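Local atomic coordinates of putative glyoxalase superfamily protein (Ralstonia eutropha, PDB entry 3IUZ), a protein that probably acts as an iron(II)-dependent dioxygenase of the 2-oxoadipate dioxygenase/decarboxylase family, with a fold related to the glyoxalase superfamily. Residues S145-P149 and E150-D154; D169-P173 and R174-L178. All coordinates share one frame; numbering follows the deposited sequence.

Both contacts are local, each a ten-residue run of chain that changes from one kind of backbone to another, and they come in series: contact 1 ends at D154 before contact 2 begins at D169. Helix 154-164 lies between them. Contact 1 leads from strand 141-147 of the mixed eight-stranded sheet through a turn to the start of that helix; contact 2 leads from the loop behind it into helix 173-185, which packs on helix 190-200. Their centres are about 29 Å apart and their nearest atoms about 14 Å, so they do not touch. Both belong to the part of the chain that resembles the 2-oxoadipate dioxygenase/decarboxylase family.

Contact 1 of 2, residues S145-P149 and E150-D154; sequences SEFHP and ERFSD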
loop_
_atom_site.group_PDB
_atom_site.type_symbol
_atom_site.label_atom_id
_atom_site.label_comp_id
_atom_site.label_asym_id
_atom_site.label_seq_id
_atom_site.Cartn_x
_atom_site.Cartn_y
_atom_site.Cartn_z
ATOM N N SER A 145 -4.980 4.265 6.548
ATOM C CA SER A 145 -6.280 4.700 7.008
ATOM C C SER A 145 -6.937 3.690 7.910
ATOM O O SER A 145 -6.718 2.474 7.775
ATOM C CB SER A 145 -7.165 4.979 5.802
ATOM O OG SER A 145 -6.724 6.172 5.178
ATOM N N GLU A 146 -7.722 4.213 8.840
ATOM C CA GLU A 146 -8.542 3.438 9.738
ATOM C C GLU A 146 -10.009 3.736 9.492
ATOM O O GLU A 146 -10.460 4.913 9.538
ATOM C CB GLU A 146 -8.280 3.799 11.193
ATOM C CG GLU A 146 -6.861 3.634 11.669
ATOM C CD GLU A 146 -6.736 3.946 13.152
ATOM O OE1 GLU A 146 -7.159 5.059 13.604
ATOM O OE2 GLU A 146 -6.167 3.073 13.827
ATOM N N PHE A 147 -10.775 2.675 9.283
ATOM C CA PHE A 147 -12.237 2.791 9.220
ATOM C C PHE A 147 -12.898 2.710 10.619
ATOM O O PHE A 147 -12.561 1.837 11.440
ATOM C CB PHE A 147 -12.841 1.722 8.278
ATOM C CG PHE A 147 -14.293 1.881 8.131
ATOM C CD1 PHE A 147 -14.793 2.844 7.309
ATOM C CD2 PHE A 147 -15.174 1.144 8.923
ATOM C CE1 PHE A 147 -16.139 3.061 7.242
ATOM C CE2 PHE A 147 -16.546 1.375 8.836
ATOM C CZ PHE A 147 -16.992 2.332 8.003
ATOM N N HIS A 148 -13.875 3.597 10.843
ATOM C CA HIS A 148 -14.595 3.775 12.109
ATOM C C HIS A 148 -16.071 3.364 12.001
ATOM O O HIS A 148 -16.890 4.140 11.504
ATOM C CB HIS A 148 -14.550 5.250 12.553
ATOM C CG HIS A 148 -13.158 5.800 12.663
ATOM N ND1 HIS A 148 -12.231 5.251 13.512
ATOM C CD2 HIS A 148 -12.541 6.844 12.050
ATOM C CE1 HIS A 148 -11.078 5.900 13.390
ATOM N NE2 HIS A 148 -11.239 6.884 12.523
ATOM N N PRO A 149 -16.409 2.169 12.522
ATOM C CA PRO A 149 -17.804 1.675 12.416
ATOM C C PRO A 149 -18.803 2.294 13.372
ATOM O O PRO A 149 -20.004 2.046 13.225
ATOM C CB PRO A 149 -17.658 0.165 12.736
ATOM C CG PRO A 149 -16.180 -0.159 12.510
ATOM C CD PRO A 149 -15.494 1.100 12.990
ATOM N N GLU A 150 -18.325 3.038 14.373
ATOM C CA GLU A 150 -19.157 3.451 15.537
ATOM C C GLU A 150 -20.493 4.069 15.177
ATOM O O GLU A 150 -21.513 3.791 15.814
ATOM C CB GLU A 150 -18.400 4.473 16.428
ATOM C CG GLU A 150 -17.412 3.848 17.399
ATOM C CD GLU A 150 -16.108 3.357 16.749
ATOM O OE1 GLU A 150 -15.894 3.544 15.515
ATOM O OE2 GLU A 150 -15.266 2.815 17.514
ATOM N N ARG A 151 -20.481 4.961 14.200
ATOM C CA ARG A 151 -21.681 5.748 13.938
ATOM C C ARG A 151 -22.680 5.066 13.029
ATOM O O ARG A 151 -23.737 5.615 12.785
ATOM C CB ARG A 151 -21.316 7.130 13.383
ATOM C CG ARG A 151 -20.598 7.997 14.450
ATOM C CD ARG A 151 -20.056 9.282 13.850
ATOM N NE ARG A 151 -21.001 9.819 12.864
ATOM C CZ ARG A 151 -21.949 10.734 13.100
ATOM N NH1 ARG A 151 -22.110 11.280 14.313
ATOM N NH2 ARG A 151 -22.754 11.108 12.105
ATOM N N PHE A 152 -22.374 3.873 12.559
ATOM C CA PHE A 152 -23.214 3.222 11.573
ATOM C C PHE A 152 -24.337 2.414 12.231
ATOM O O PHE A 152 -24.399 2.298 13.447
ATOM C CB PHE A 152 -22.352 2.373 10.657
ATOM C CG PHE A 152 -21.490 3.187 9.740
ATOM C CD1 PHE A 152 -20.262 3.687 10.178
ATOM C CD2 PHE A 152 -21.923 3.510 8.472
ATOM C CE1 PHE A 152 -19.470 4.451 9.357
ATOM C CE2 PHE A 152 -21.140 4.277 7.622
ATOM C CZ PHE A 152 -19.894 4.758 8.062
ATOM N N SER A 153 -25.206 1.842 11.421
ATOM C CA SER A 153 -26.331 1.094 11.962
ATOM C C SER A 153 -25.939 -0.135 12.783
ATOM O O SER A 153 -24.819 -0.633 12.710
ATOM C CB SER A 153 -27.288 0.697 10.826
ATOM O OG SER A 153 -26.810 -0.404 10.077
ATOM N N ASP A 154 -26.894 -0.625 13.572
ATOM C CA ASP A 154 -26.684 -1.840 14.306
ATOM C C ASP A 154 -26.336 -2.940 13.351
ATOM O O ASP A 154 -25.415 -3.716 13.595
ATOM C CB ASP A 154 -27.932 -2.262 15.081
ATOM C CG ASP A 154 -28.185 -1.425 16.318
ATOM O OD1 ASP A 154 -27.341 -0.599 16.713
ATOM O OD2 ASP A 154 -29.287 -1.593 16.888
HETATM O O HOH W 1 -13.061 3.083 15.112
HETATM O O HOH W 2 -18.221 6.155 12.817
#
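P149, E150 and F152 form most of a type I beta turn, P149 to F152, by which the chain leaves strand 141-147. Its closing bond runs from F152 N to P149 O, 3.1 Å long and nearly straight at 165°, although the donor stands above the carbonyl plane. The F152 ring is turned back so that its edge meets the residues at the start of the turn: CG lies beside its own backbone N (chi1 -70°), and the ring edge meets H148 O in plane, with F152 CE1 3.4 Å from that oxygen. F152 CE1 also lies 3.5 Å from F147 CZ. The two rings come from opposite directions and are oblique, their planes at 39°, while F156 stacks on F152 from helix 154-164. E150 is bent at chi2, which returns its carboxylate to the proline: E150 OE1 comes within 3.5 Å of P149 CD. Water 1 bridges E150 OE1 and H148 ND1, lying in the plane of the H148 ring and 2.8 Å from ND1; on its other nitrogen, NE2, that histidine is hydrogen-bonded to T126. A second water ties the turn to the residue just past the strand, donating to H148 O at 2.7 Å and accepting from R151 N at 2.9 Å.

Contact 2 of 2, residues D169-P173 and R174-L178; sequences DPLTP and RAQTL
Q176 reaches back from the first turn of helix 173-185 to the residues at and before its start, which CB, CG, CD and NE2 of its side chain meet in turn. Q176 CB lies 3.8 Å from both T172 O and P173 O. Q176 CG, set beside the backbone N by chi1 of -66°, comes to 3.7 Å from L171 CD2, where the two side chains cross at about a right angle. Beyond CG the chain is extended, so that CD still passes the same leucine methyl and NE2 arrives at L171 O. Q176 NE2 to L171 O is 3.1 Å, with an N-H...O angle of 155°; the oxygen lies in the amide plane of Q176, but the donor sits above the carbonyl plane of L171. All this happens at a helix N-terminus with T172 as N-cap: T172 OG1 accepts from A175 N at 3.1 Å, the capping bond. T172 O accepts from Q176 N, an i to i+4 bond of the helix. L171 CD1 also packs against A175 CB at 3.8 Å; L171 touches L200 and A175 touches L199, both of helix 190-200. Before it, D169 OD1 closes an Asx turn onto L171 N and also pairs with R105. The next carbonyl, P173 O, is gripped from opposite faces of its plane by T177 N and T177 OG1, one turn on. Of these two bonds, T177 OG1 to P173 O measures 2.7 Å.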
loop_
_atom_site.group_PDB
_atom_site.type_symbol
_atom_site.label_atom_id
_atom_site.label_comp_id
_atom_site.label_asym_id
_atom_site.label_seq_id
_atom_site.Cartn_x
_atom_site.Cartn_y
_atom_site.Cartn_z
ATOM N N ASP A 169 -3.539 -13.069 12.250
ATOM C CA ASP A 169 -2.383 -12.173 12.361
ATOM C C ASP A 169 -1.267 -12.668 11.465
ATOM O O ASP A 169 -0.627 -13.717 11.727
ATOM C CB ASP A 169 -1.911 -12.033 13.813
ATOM C CG ASP A 169 -0.788 -10.985 13.968
ATOM O OD1 ASP A 169 -0.244 -10.536 12.934
ATOM O OD2 ASP A 169 -0.477 -10.596 15.129
ATOM N N PRO A 170 -1.014 -11.949 10.360
ATOM C CA PRO A 170 0.033 -12.390 9.438
ATOM C C PRO A 170 1.478 -12.150 9.874
ATOM O O PRO A 170 2.401 -12.680 9.257
ATOM C CB PRO A 170 -0.256 -11.528 8.202
ATOM C CG PRO A 170 -0.654 -10.223 8.845
ATOM C CD PRO A 170 -1.541 -10.628 9.965
ATOM N N LEU A 171 1.689 -11.378 10.927
ATOM C CA LEU A 171 3.058 -11.016 11.345
ATOM C C LEU A 171 3.650 -12.107 12.250
ATOM O O LEU A 171 3.460 -12.095 13.447
ATOM C CB LEU A 171 3.012 -9.672 12.074
ATOM C CG LEU A 171 4.409 -9.041 12.284
ATOM C CD1 LEU A 171 5.044 -8.641 10.990
ATOM C CD2 LEU A 171 4.312 -7.822 13.228
ATOM N N THR A 172 4.411 -13.002 11.660
ATOM C CA THR A 172 4.829 -14.216 12.303
ATOM C C THR A 172 5.944 -13.923 13.357
ATOM O O THR A 172 6.544 -12.841 13.346
ATOM C CB THR A 172 5.378 -15.203 11.284
ATOM O OG1 THR A 172 6.662 -14.771 10.824
ATOM C CG2 THR A 172 4.392 -15.454 10.103
ATOM N N PRO A 173 6.259 -14.912 14.202
ATOM C CA PRO A 173 7.322 -14.699 15.184
ATOM C C PRO A 173 8.682 -14.461 14.564
ATOM O O PRO A 173 9.473 -13.696 15.092
ATOM C CB PRO A 173 7.341 -15.986 15.991
ATOM C CG PRO A 173 6.061 -16.727 15.672
ATOM C CD PRO A 173 5.428 -16.097 14.506
ATOM N N ARG A 174 8.959 -15.155 13.471
ATOM C CA ARG A 174 10.199 -14.964 12.761
ATOM C C ARG A 174 10.230 -13.549 12.164
ATOM O O ARG A 174 11.291 -12.908 12.151
ATOM C CB ARG A 174 10.327 -16.021 11.677
ATOM C CG ARG A 174 11.580 -15.876 10.858
ATOM C CD ARG A 174 12.842 -16.261 11.636
ATOM N NE ARG A 174 14.003 -16.142 10.764
ATOM C CZ ARG A 174 15.259 -16.032 11.178
ATOM N NH1 ARG A 174 15.588 -16.061 12.483
ATOM N NH2 ARG A 174 16.188 -15.865 10.288
ATOM N N ALA A 175 9.085 -13.079 11.652
ATOM C CA ALA A 175 9.002 -11.734 11.076
ATOM C C ALA A 175 9.367 -10.718 12.177
ATOM O O ALA A 175 10.135 -9.774 11.961
ATOM C CB ALA A 175 7.581 -11.423 10.504
ATOM N N GLN A 176 8.784 -10.911 13.343
ATOM C CA GLN A 176 9.032 -9.985 14.463
ATOM C C GLN A 176 10.441 -10.061 14.967
ATOM O O GLN A 176 11.000 -9.049 15.347
ATOM C CB GLN A 176 8.046 -10.231 15.583
ATOM C CG GLN A 176 6.606 -9.905 15.184
ATOM C CD GLN A 176 5.604 -10.063 16.316
ATOM O OE1 GLN A 176 5.741 -9.443 17.403
ATOM N NE2 GLN A 176 4.531 -10.831 16.042
ATOM N N THR A 177 11.022 -11.272 14.979
ATOM C CA THR A 177 12.419 -11.441 15.329
ATOM C C THR A 177 13.334 -10.574 14.463
ATOM O O THR A 177 14.210 -9.810 14.973
ATOM C CB THR A 177 12.837 -12.922 15.160
ATOM O OG1 THR A 177 12.050 -13.735 16.050
ATOM C CG2 THR A 177 14.348 -13.108 15.444
ATOM N N LEU A 178 13.116 -10.624 13.149
ATOM C CA LEU A 178 14.021 -9.940 12.202
ATOM C C LEU A 178 13.793 -8.413 12.212
ATOM O O LEU A 178 14.747 -7.632 12.120
ATOM C CB LEU A 178 13.855 -10.526 10.772
ATOM C CG LEU A 178 14.352 -11.988 10.619
ATOM C CD1 LEU A 178 14.060 -12.585 9.197
ATOM C CD2 LEU A 178 15.870 -12.048 10.944
#